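Local coordinates for protein EF-P arginine 32 rhamnosyl-transferase (Pseudomonas putida KT2440, PDB 5NV8) that is a bacterial rhamnosyltransferase of the EarP family, with a GT-B-like architecture, here holding 2'-deoxy-thymidine-beta-L-rhamnose between its two halves, at residues Ile31-Arg36 and Gly162-Gly167; Ile201-Tyr206 and Arg339-Asp344; Gly212-Ala217 and Cys278-Val283. All coordinates share one frame; numbering follows the deposited sequence.

Contact 1 of 3, residues Ile31-Arg36 and Gly162-Gly167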
loop_
_atom_site.group_PDB
_atom_site.type_symbol
_atom_site.label_atom_id
_atom_site.label_comp_id
_atom_site.label_asym_id
_atom_site.label_seq_id
_atom_site.Cartn_x
_atom_site.Cartn_y
_atom_site.Cartn_z
ATOM N N ILE A 31 2.637 12.944 3.515
ATOM C CA ILE A 31 3.687 12.675 4.490
ATOM C C ILE A 31 4.174 11.236 4.366
ATOM O O ILE A 31 5.344 10.944 4.636
ATOM C CB ILE A 31 3.178 12.992 5.912
ATOM C CG1 ILE A 31 4.212 12.595 6.971
ATOM C CG2 ILE A 31 1.843 12.307 6.168
ATOM C CD1 ILE A 31 3.721 12.755 8.399
ATOM N N GLY A 32 3.302 10.322 3.936
ATOM C CA GLY A 32 3.715 8.936 3.783
ATOM C C GLY A 32 4.832 8.763 2.772
ATOM O O GLY A 32 5.770 7.995 2.997
ATOM N N VAL A 33 4.756 9.482 1.653
ATOM C CA VAL A 33 5.798 9.377 0.636
ATOM C C VAL A 33 7.046 10.147 1.051
ATOM O O VAL A 33 8.172 9.684 0.841
ATOM C CB VAL A 33 5.261 9.853 -0.727
ATOM C CG1 VAL A 33 6.378 9.886 -1.757
ATOM C CG2 VAL A 33 4.139 8.944 -1.203
ATOM N N THR A 34 6.875 11.327 1.652
ATOM C CA THR A 34 8.036 12.147 1.990
ATOM C C THR A 34 8.800 11.566 3.174
ATOM O O THR A 34 10.037 11.576 3.185
ATOM C CB THR A 34 7.604 13.585 2.278
ATOM O OG1 THR A 34 6.569 13.596 3.269
ATOM C CG2 THR A 34 7.092 14.247 1.007
ATOM N N TRP A 35 8.087 11.053 4.178
ATOM C CA TRP A 35 8.755 10.424 5.312
ATOM C C TRP A 35 9.476 9.146 4.896
ATOM O O TRP A 35 10.526 8.819 5.459
ATOM C CB TRP A 35 7.737 10.150 6.424
ATOM C CG TRP A 35 8.238 9.335 7.586
ATOM C CD1 TRP A 35 7.661 8.210 8.101
ATOM C CD2 TRP A 35 9.395 9.595 8.393
ATOM N NE1 TRP A 35 8.391 7.745 9.167
ATOM C CE2 TRP A 35 9.462 8.577 9.367
ATOM C CE3 TRP A 35 10.386 10.584 8.382
ATOM C CZ2 TRP A 35 10.477 8.520 10.322
ATOM C CZ3 TRP A 35 11.393 10.524 9.331
ATOM C CH2 TRP A 35 11.433 9.498 10.284
ATOM N N ARG A 36 8.944 8.421 3.907
ATOM C CA ARG A 36 9.628 7.226 3.417
ATOM C C ARG A 36 10.879 7.595 2.628
ATOM O O ARG A 36 11.947 7.001 2.822
ATOM C CB ARG A 36 8.680 6.389 2.556
ATOM C CG ARG A 36 9.333 5.162 1.951
ATOM C CD ARG A 36 8.335 4.299 1.184
ATOM N NE ARG A 36 7.137 3.987 1.963
ATOM C CZ ARG A 36 7.113 3.172 3.013
ATOM N NH1 ARG A 36 8.226 2.580 3.430
ATOM N NH2 ARG A 36 5.973 2.950 3.652
ATOM N N GLY A 162 11.187 5.870 -10.846
ATOM C CA GLY A 162 10.473 4.629 -10.606
ATOM C C GLY A 162 9.608 4.650 -9.358
ATOM O O GLY A 162 8.764 5.529 -9.191
ATOM N N LEU A 163 9.820 3.676 -8.476
ATOM C CA LEU A 163 9.050 3.554 -7.248
ATOM C C LEU A 163 9.992 3.480 -6.056
ATOM O O LEU A 163 11.132 3.025 -6.171
ATOM C CB LEU A 163 8.139 2.317 -7.276
ATOM C CG LEU A 163 7.462 1.998 -8.615
ATOM C CD1 LEU A 163 6.943 0.570 -8.647
ATOM C CD2 LEU A 163 6.337 2.979 -8.899
ATOM N N LEU A 164 9.506 3.944 -4.907
ATOM C CA LEU A 164 10.276 3.858 -3.673
ATOM C C LEU A 164 10.380 2.405 -3.232
ATOM O O LEU A 164 9.365 1.744 -2.994
ATOM C CB LEU A 164 9.631 4.704 -2.578
ATOM C CG LEU A 164 9.544 6.202 -2.865
ATOM C CD1 LEU A 164 8.406 6.825 -2.078
ATOM C CD2 LEU A 164 10.868 6.885 -2.549
ATOM N N ARG A 165 11.611 1.911 -3.128
ATOM C CA ARG A 165 11.860 0.538 -2.695
ATOM C C ARG A 165 13.180 0.527 -1.940
ATOM O O ARG A 165 14.236 0.779 -2.529
ATOM C CB ARG A 165 11.895 -0.417 -3.885
ATOM C CG ARG A 165 11.823 -1.893 -3.519
ATOM C CD ARG A 165 12.345 -2.779 -4.648
ATOM N NE ARG A 165 13.569 -2.259 -5.261
ATOM C CZ ARG A 165 13.627 -1.701 -6.466
ATOM N NH1 ARG A 165 12.525 -1.560 -7.188
ATOM N NH2 ARG A 165 14.784 -1.262 -6.940
ATOM N N GLU A 166 13.110 0.249 -0.641
ATOM C CA GLU A 166 14.307 0.145 0.181
ATOM C C GLU A 166 15.186 -1.010 -0.291
ATOM O O GLU A 166 14.696 -2.049 -0.745
ATOM C CB GLU A 166 13.929 -0.049 1.653
ATOM C CG GLU A 166 13.088 1.074 2.258
ATOM C CD GLU A 166 11.615 1.014 1.884
ATOM O OE1 GLU A 166 11.232 0.202 1.017
ATOM O OE2 GLU A 166 10.836 1.801 2.455
ATOM N N GLY A 167 16.503 -0.822 -0.159
ATOM C CA GLY A 167 17.449 -1.812 -0.651
ATOM C C GLY A 167 17.250 -3.204 -0.078
ATOM O O GLY A 167 17.425 -4.199 -0.787
HETATM O O HOH W 1 12.331 4.100 3.646
#

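Contact 2 of 3, residues Ile201-Tyr206 and Arg339-Asp344. With TRH (2'-deoxy-thymidine-beta-L-rhamnose), chain B.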
loop_
_atom_site.group_PDB
_atom_site.type_symbol
_atom_site.label_atom_id
_atom_site.label_comp_id
_atom_site.label_asym_id
_atom_site.label_seq_id
_atom_site.Cartn_x
_atom_site.Cartn_y
_atom_site.Cartn_z
ATOM N N ILE A 201 -7.266 -11.108 5.468
ATOM C CA ILE A 201 -7.442 -9.998 4.538
ATOM C C ILE A 201 -7.290 -8.695 5.307
ATOM O O ILE A 201 -7.999 -8.469 6.294
ATOM C CB ILE A 201 -8.815 -10.044 3.837
ATOM C CG1 ILE A 201 -8.984 -11.334 3.033
ATOM C CG2 ILE A 201 -9.005 -8.799 2.969
ATOM C CD1 ILE A 201 -10.359 -11.448 2.384
ATOM N N SER A 202 -6.356 -7.856 4.881
ATOM C CA SER A 202 -6.261 -6.494 5.384
ATOM C C SER A 202 -7.005 -5.563 4.437
ATOM O O SER A 202 -6.915 -5.701 3.213
ATOM C CB SER A 202 -4.803 -6.036 5.538
ATOM O OG SER A 202 -4.160 -5.871 4.285
ATOM N N LEU A 203 -7.750 -4.617 5.002
ATOM C CA LEU A 203 -8.510 -3.665 4.200
ATOM C C LEU A 203 -8.256 -2.261 4.720
ATOM O O LEU A 203 -8.502 -1.970 5.896
ATOM C CB LEU A 203 -10.009 -3.987 4.210
ATOM C CG LEU A 203 -10.947 -2.816 3.920
ATOM C CD1 LEU A 203 -10.846 -2.423 2.453
ATOM C CD2 LEU A 203 -12.379 -3.188 4.253
ATOM N N PHE A 204 -7.772 -1.393 3.838
ATOM C CA PHE A 204 -7.452 -0.007 4.159
ATOM C C PHE A 204 -7.830 0.819 2.937
ATOM O O PHE A 204 -7.141 0.762 1.911
ATOM C CB PHE A 204 -5.970 0.141 4.508
ATOM C CG PHE A 204 -5.476 1.560 4.517
ATOM C CD1 PHE A 204 -5.917 2.465 5.471
ATOM C CD2 PHE A 204 -4.550 1.982 3.580
ATOM C CE1 PHE A 204 -5.449 3.773 5.478
ATOM C CE2 PHE A 204 -4.077 3.282 3.581
ATOM C CZ PHE A 204 -4.528 4.181 4.531
ATOM N N ALA A 205 -8.929 1.561 3.030
ATOM C CA ALA A 205 -9.470 2.262 1.873
ATOM C C ALA A 205 -10.252 3.483 2.347
ATOM O O ALA A 205 -10.260 3.819 3.534
ATOM C CB ALA A 205 -10.340 1.316 1.034
ATOM N N TYR A 206 -10.906 4.151 1.401
ATOM C CA TYR A 206 -11.803 5.258 1.693
ATOM C C TYR A 206 -13.212 4.702 1.912
ATOM O O TYR A 206 -13.382 3.518 2.220
ATOM C CB TYR A 206 -11.749 6.289 0.560
ATOM C CG TYR A 206 -10.351 6.651 0.112
ATOM C CD1 TYR A 206 -9.615 7.624 0.776
ATOM C CD2 TYR A 206 -9.769 6.020 -0.980
ATOM C CE1 TYR A 206 -8.338 7.958 0.365
ATOM C CE2 TYR A 206 -8.495 6.344 -1.396
ATOM C CZ TYR A 206 -7.785 7.313 -0.723
ATOM O OH TYR A 206 -6.515 7.630 -1.141
ATOM N N ARG A 339 -12.230 -3.218 -10.990
ATOM C CA ARG A 339 -13.190 -2.223 -11.458
ATOM C C ARG A 339 -14.380 -2.122 -10.512
ATOM O O ARG A 339 -14.895 -1.025 -10.269
ATOM C CB ARG A 339 -13.662 -2.567 -12.870
ATOM C CG ARG A 339 -12.617 -2.346 -13.949
ATOM C CD ARG A 339 -13.056 -2.959 -15.268
ATOM N NE ARG A 339 -12.157 -2.606 -16.362
ATOM C CZ ARG A 339 -12.214 -3.140 -17.577
ATOM N NH1 ARG A 339 -13.132 -4.056 -17.858
ATOM N NH2 ARG A 339 -11.355 -2.757 -18.512
ATOM N N ALA A 340 -14.822 -3.257 -9.961
ATOM C CA ALA A 340 -15.982 -3.258 -9.075
ATOM C C ALA A 340 -15.723 -2.449 -7.810
ATOM O O ALA A 340 -16.599 -1.709 -7.348
ATOM C CB ALA A 340 -16.363 -4.695 -8.727
ATOM N N TRP A 341 -14.525 -2.578 -7.236
ATOM C CA TRP A 341 -14.153 -1.838 -6.037
ATOM C C TRP A 341 -14.033 -0.340 -6.283
ATOM O O TRP A 341 -13.985 0.429 -5.315
ATOM C CB TRP A 341 -12.832 -2.392 -5.490
ATOM C CG TRP A 341 -12.498 -2.001 -4.075
ATOM C CD1 TRP A 341 -11.350 -1.397 -3.644
ATOM C CD2 TRP A 341 -13.304 -2.204 -2.905
ATOM N NE1 TRP A 341 -11.394 -1.207 -2.285
ATOM C CE2 TRP A 341 -12.583 -1.691 -1.806
ATOM C CE3 TRP A 341 -14.566 -2.762 -2.680
ATOM C CZ2 TRP A 341 -13.082 -1.720 -0.504
ATOM C CZ3 TRP A 341 -15.062 -2.792 -1.387
ATOM C CH2 TRP A 341 -14.321 -2.273 -0.316
ATOM N N ASN A 342 -13.993 0.094 -7.544
ATOM C CA ASN A 342 -13.832 1.501 -7.877
ATOM C C ASN A 342 -14.969 2.076 -8.712
ATOM O O ASN A 342 -15.056 3.304 -8.832
ATOM C CB ASN A 342 -12.507 1.726 -8.626
ATOM C CG ASN A 342 -11.288 1.484 -7.751
ATOM O OD1 ASN A 342 -10.958 2.292 -6.882
ATOM N ND2 ASN A 342 -10.610 0.366 -7.983
ATOM N N MET A 343 -15.837 1.238 -9.292
ATOM C CA MET A 343 -16.917 1.718 -10.150
ATOM C C MET A 343 -18.278 1.164 -9.738
ATOM O O MET A 343 -19.225 1.217 -10.531
ATOM C CB MET A 343 -16.629 1.386 -11.619
ATOM C CG MET A 343 -15.176 1.607 -12.030
ATOM S SD MET A 343 -14.749 0.935 -13.649
ATOM C CE MET A 343 -16.182 1.409 -14.610
ATOM N N ASP A 344 -18.389 0.624 -8.520
ATOM C CA ASP A 344 -19.670 0.241 -7.918
ATOM C C ASP A 344 -20.324 -0.937 -8.643
ATOM O O ASP A 344 -21.531 -0.936 -8.886
ATOM C CB ASP A 344 -20.628 1.437 -7.854
ATOM C CG ASP A 344 -21.686 1.282 -6.781
ATOM O OD1 ASP A 344 -21.639 0.283 -6.037
ATOM O OD2 ASP A 344 -22.566 2.161 -6.676
HETATM O O4P TRH B . -5.195 7.656 0.810
HETATM P P2 TRH B . -3.775 7.785 1.225
HETATM O O3P TRH B . -3.633 8.167 2.791
HETATM O O1 TRH B . -2.978 8.892 0.368
HETATM C C1 TRH B . -3.701 9.616 -0.648
HETATM C C2 TRH B . -2.755 10.520 -1.452
HETATM O O2 TRH B . -1.731 11.067 -0.621
HETATM C C3 TRH B . -3.531 11.701 -2.047
HETATM O O3 TRH B . -3.698 12.716 -1.048
HETATM C C4 TRH B . -4.897 11.227 -2.498
HETATM O O4 TRH B . -4.733 10.158 -3.449
HETATM O OPP TRH B . -3.001 6.377 1.052
HETATM P P TRH B . -1.401 6.346 1.065
HETATM O O1P TRH B . -0.780 7.113 -0.043
HETATM O O2P TRH B . -0.952 4.796 1.036
HETATM O "O5'" TRH B . -0.927 6.867 2.512
HETATM C "C5'" TRH B . -1.024 6.006 3.644
HETATM C "C4'" TRH B . 0.254 6.137 4.455
HETATM O "O4'" TRH B . -0.072 5.716 5.808
HETATM C "C3'" TRH B . 1.254 5.111 3.962
HETATM O "O3'" TRH B . 2.539 5.385 4.534
HETATM C "C2'" TRH B . 0.672 3.883 4.624
HETATM C "C1'" TRH B . 0.672 4.489 6.006
HETATM N N11 TRH B . 0.033 3.653 7.046
HETATM C C21 TRH B . 0.706 3.422 8.180
HETATM O O21 TRH B . 1.833 3.888 8.339
HETATM N N31 TRH B . 0.139 2.651 9.190
HETATM C C41 TRH B . -1.134 2.111 9.040
HETATM O O41 TRH B . -1.611 1.432 9.947
HETATM C C51 TRH B . -1.838 2.351 7.868
HETATM C C5A TRH B . -3.110 1.817 7.708
HETATM C C61 TRH B . -1.260 3.126 6.865
#

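Contact 3 of 3, residues Gly212-Ala217 and Cys278-Val283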
loop_
_atom_site.group_PDB
_atom_site.type_symbol
_atom_site.label_atom_id
_atom_site.label_comp_id
_atom_site.label_asym_id
_atom_site.label_seq_id
_atom_site.Cartn_x
_atom_site.Cartn_y
_atom_site.Cartn_z
ATOM N N GLY A 212 -20.518 -3.223 1.803
ATOM C CA GLY A 212 -21.552 -4.115 2.304
ATOM C C GLY A 212 -21.688 -5.385 1.485
ATOM O O GLY A 212 -21.869 -6.473 2.038
ATOM N N ASN A 213 -21.604 -5.266 0.158
ATOM C CA ASN A 213 -21.728 -6.446 -0.693
ATOM C C ASN A 213 -20.541 -7.386 -0.514
ATOM O O ASN A 213 -20.700 -8.611 -0.574
ATOM C CB ASN A 213 -21.869 -6.029 -2.158
ATOM C CG ASN A 213 -23.202 -5.360 -2.451
ATOM O OD1 ASN A 213 -24.181 -5.552 -1.728
ATOM N ND2 ASN A 213 -23.245 -4.570 -3.519
ATOM N N TRP A 214 -19.346 -6.835 -0.289
ATOM C CA TRP A 214 -18.168 -7.676 -0.089
ATOM C C TRP A 214 -18.241 -8.416 1.241
ATOM O O TRP A 214 -17.989 -9.625 1.304
ATOM C CB TRP A 214 -16.898 -6.831 -0.161
ATOM C CG TRP A 214 -15.655 -7.642 -0.354
ATOM C CD1 TRP A 214 -15.576 -8.913 -0.839
ATOM C CD2 TRP A 214 -14.312 -7.238 -0.063
ATOM N NE1 TRP A 214 -14.268 -9.327 -0.872
ATOM C CE2 TRP A 214 -13.471 -8.316 -0.401
ATOM C CE3 TRP A 214 -13.739 -6.070 0.446
ATOM C CZ2 TRP A 214 -12.088 -8.261 -0.246
ATOM C CZ3 TRP A 214 -12.365 -6.017 0.600
ATOM C CH2 TRP A 214 -11.555 -7.107 0.256
ATOM N N LEU A 215 -18.577 -7.702 2.318
ATOM C CA LEU A 215 -18.682 -8.344 3.624
ATOM C C LEU A 215 -19.812 -9.364 3.660
ATOM O O LEU A 215 -19.733 -10.344 4.409
ATOM C CB LEU A 215 -18.878 -7.293 4.716
ATOM C CG LEU A 215 -17.876 -6.138 4.763
ATOM C CD1 LEU A 215 -18.197 -5.215 5.933
ATOM C CD2 LEU A 215 -16.446 -6.645 4.848
ATOM N N ASP A 216 -20.869 -9.155 2.870
ATOM C CA ASP A 216 -21.902 -10.177 2.746
ATOM C C ASP A 216 -21.357 -11.418 2.049
ATOM O O ASP A 216 -21.737 -12.546 2.387
ATOM C CB ASP A 216 -23.109 -9.624 1.987
ATOM C CG ASP A 216 -23.906 -8.625 2.805
ATOM O OD1 ASP A 216 -23.803 -8.651 4.049
ATOM O OD2 ASP A 216 -24.645 -7.817 2.201
ATOM N N ALA A 217 -20.465 -11.229 1.075
ATOM C CA ALA A 217 -19.860 -12.369 0.393
ATOM C C ALA A 217 -18.946 -13.151 1.327
ATOM O O ALA A 217 -18.986 -14.386 1.353
ATOM C CB ALA A 217 -19.094 -11.892 -0.842
ATOM N N CYS A 278 -0.904 -11.198 5.572
ATOM C CA CYS A 278 -2.228 -11.526 5.066
ATOM C C CYS A 278 -2.147 -12.142 3.670
ATOM O O CYS A 278 -1.193 -11.924 2.920
ATOM C CB CYS A 278 -3.104 -10.269 5.026
ATOM S SG CYS A 278 -3.169 -9.333 6.552
ATOM N N ASP A 279 -3.180 -12.912 3.322
ATOM C CA ASP A 279 -3.256 -13.536 2.008
ATOM C C ASP A 279 -3.873 -12.626 0.953
ATOM O O ASP A 279 -3.810 -12.953 -0.238
ATOM C CB ASP A 279 -4.051 -14.843 2.093
ATOM C CG ASP A 279 -3.553 -15.750 3.201
ATOM O OD1 ASP A 279 -2.364 -16.132 3.170
ATOM O OD2 ASP A 279 -4.348 -16.066 4.112
ATOM N N PHE A 280 -4.460 -11.501 1.360
ATOM C CA PHE A 280 -5.038 -10.534 0.435
ATOM C C PHE A 280 -5.016 -9.166 1.100
ATOM O O PHE A 280 -5.471 -9.023 2.238
ATOM C CB PHE A 280 -6.470 -10.921 0.047
ATOM C CG PHE A 280 -7.053 -10.071 -1.045
ATOM C CD1 PHE A 280 -6.649 -10.236 -2.361
ATOM C CD2 PHE A 280 -8.013 -9.112 -0.759
ATOM C CE1 PHE A 280 -7.186 -9.456 -3.371
ATOM C CE2 PHE A 280 -8.555 -8.329 -1.764
ATOM C CZ PHE A 280 -8.139 -8.502 -3.072
ATOM N N ASN A 281 -4.489 -8.168 0.396
ATOM C CA ASN A 281 -4.296 -6.836 0.959
ATOM C C ASN A 281 -5.029 -5.807 0.111
ATOM O O ASN A 281 -4.689 -5.605 -1.059
ATOM C CB ASN A 281 -2.809 -6.491 1.052
ATOM C CG ASN A 281 -2.060 -7.398 2.012
ATOM O OD1 ASN A 281 -2.249 -7.329 3.228
ATOM N ND2 ASN A 281 -1.188 -8.239 1.470
ATOM N N ALA A 282 -6.017 -5.145 0.705
ATOM C CA ALA A 282 -6.755 -4.074 0.048
ATOM C C ALA A 282 -6.169 -2.742 0.504
ATOM O O ALA A 282 -6.331 -2.352 1.665
ATOM C CB ALA A 282 -8.246 -4.165 0.369
ATOM N N VAL A 283 -5.486 -2.048 -0.407
ATOM C CA VAL A 283 -4.832 -0.783 -0.082
ATOM C C VAL A 283 -5.477 0.351 -0.867
ATOM O O VAL A 283 -6.482 0.152 -1.558
ATOM C CB VAL A 283 -3.318 -0.846 -0.359
ATOM C CG1 VAL A 283 -2.598 -1.556 0.783
ATOM C CG2 VAL A 283 -3.051 -1.538 -1.688
#

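Contact 1 of 3, residues Ile31-Arg36 and Gly162-Gly167
R36 on helix 30-43 faces L164 of the irregular 162-167 loop, their CA atoms 7.9 Å apart, the closest pair of CA atoms across the contact. The contact has an apolar and a charged part. In the first, the CG1 branch of V33 reaches CD1 of L164 at 3.7 Å, the two side chains crossing at about a right angle. The aliphatic part of R36 continues this patch, with CD 4.0 Å from CB of L164. The arginine bends about its CG-CD bond (chi3 -51°), which carries the guanidinium round to E166. Its NH1 gives a salt bridge to OE2 of E166 at 2.9 Å. The oxygen lies close to the guanidinium plane and is met nearly along its own C-O bond, but the two flat groups stand 83° apart, so this is a single-oxygen contact and not a side-by-side pairing. OE2 also accepts from a water, 3.0 Å away, that donates to the carbonyl O of R36 as well, linking helix backbone and loop carboxylate. Both charged groups have further partners: NE of R36 forms a salt bridge with D287, and OE1 of E166 one with R291. The resulting network of alternating charges probably fixes the rotation of the guanidinium, whose side chain comes within about 4 Å of the bound TRH, while G32 touches that ligand directly. The contact thus attaches helix 30-43 to the loop leading into helix 169-177, with helix 287-295 alongside, where W294 donates to the carbonyl O of L164, and with helix 268-277 touching R36 through Q268.

Contact 2 of 3, residues Ile201-Tyr206 and Arg339-Asp344
W341 and L203 both place CG anti to the backbone N (chi1 -164° and 156°), which sends the indole out from its helix and the leucine branch off its strand until the two meet. The strand, 199-203, is an inner one of the Rossmann-like mixed sheet in the C-terminal half of this GT-B-like enzyme, and the helix, 328-343, packs against it near its own C-terminal end. CD1 of L203 touches CZ2 on the six-membered part of the indole at 3.8 Å, the side chains running obliquely to one another. Two residues on, CB of A205 lies at the indole edge, near the ring plane and 4.3 Å from NE1. The indole is therefore approached by aliphatic carbons of L203 and A205 in a buried setting, and its NE1, covered by this contact, has no polar partner in the model. Farther along the helix end, N342 is held by I303 and W301, and the carbonyl O of W341 accepts from N208, so the last turn is tied to its surroundings by polar bonds while the indole packs through carbon.

Where the strand gives way to loop, the chain turns to the ligand pocket. Between the indole-facing L203 and A205 stands F204, whose ring packs against the methyl group carried by the base of TRH; Y206 follows, its backbone N bonded to H302 and its OH donating to O4P of TRH. That hydrogen bond is modelled very short, and its exact length is doubtful. The same short segment thus serves the sheet-helix interface and the pocket. On the F204 ring, the methyl carbon C5A of TRH sits over one face, offset toward the rim and 3.6 Å from CD1.

Contact 3 of 3, residues Gly212-Ala217 and Cys278-Val283
Aromatic contact dominates the meeting of W214, on helix 211-220, with F280, the first residue of strand 280-284. The far rim of the indole does the touching: its CH2 and its CZ2 each lie 3.8 Å from CE2 of F280. The phenyl ring receives CH2 at its edge, near the ring plane. The indole gets this far with CG of W214 turned beside the carbonyl carbon, on the far side from N (chi1 -164°), carrying the ring across from a helix whose nearest CA, that of W214 itself, stays 12.0 Å from the CA of A282. W351 meets both W214 and F280 edge-to-face, and W341 meets W214 in the same way, so the pair belongs to a larger buried aromatic cluster.

The aliphatic share is small. CB of A282 approaches the edge of the indole, 4.4 Å from CH2. F280 and A282 both turn toward the helix, as alternate residues of a strand do, and N281 between them points away.

The contact between the segments is apolar; polar groups bond elsewhere, D216 OD1 to W241 and N281 ND2 to the carbonyl O of L275 in the preceding helix. Within the helix, D216 N donates to G212 O at 3.0 Å.

Helix 211-220 is the connection in a right-handed beta-alpha-beta crossover, joining the parallel neighbours 199-203 and 225-230, and W214 reaches from the helix down to strand 280-284, the other neighbour of 199-203, with helix 347-355 completing the packing through M347 and W351.

From the N terminus, contact 1 closes first, returning the loop before helix 169-177 to helix 30-43, and it ends before the others begin. Contact 2 then opens at strand 199-203 and closes far along the chain at helix 328-343; contact 3 is nested within that loop, joining helix 211-220 to strand 280-284. Contacts 2 and 3 share one sheet and touch directly, S202 OG lying 2.6 Å from N281 OD1 between neighbouring strands. Contact 1 stands on the opposite side of the chain's centre, its own centre about 23 Å from that of contact 2. Residues of contacts 1 and 2 both belong to the TRH pocket, whereas contact 3 stands back from it, the side chain of A282 about 11 Å from TRH.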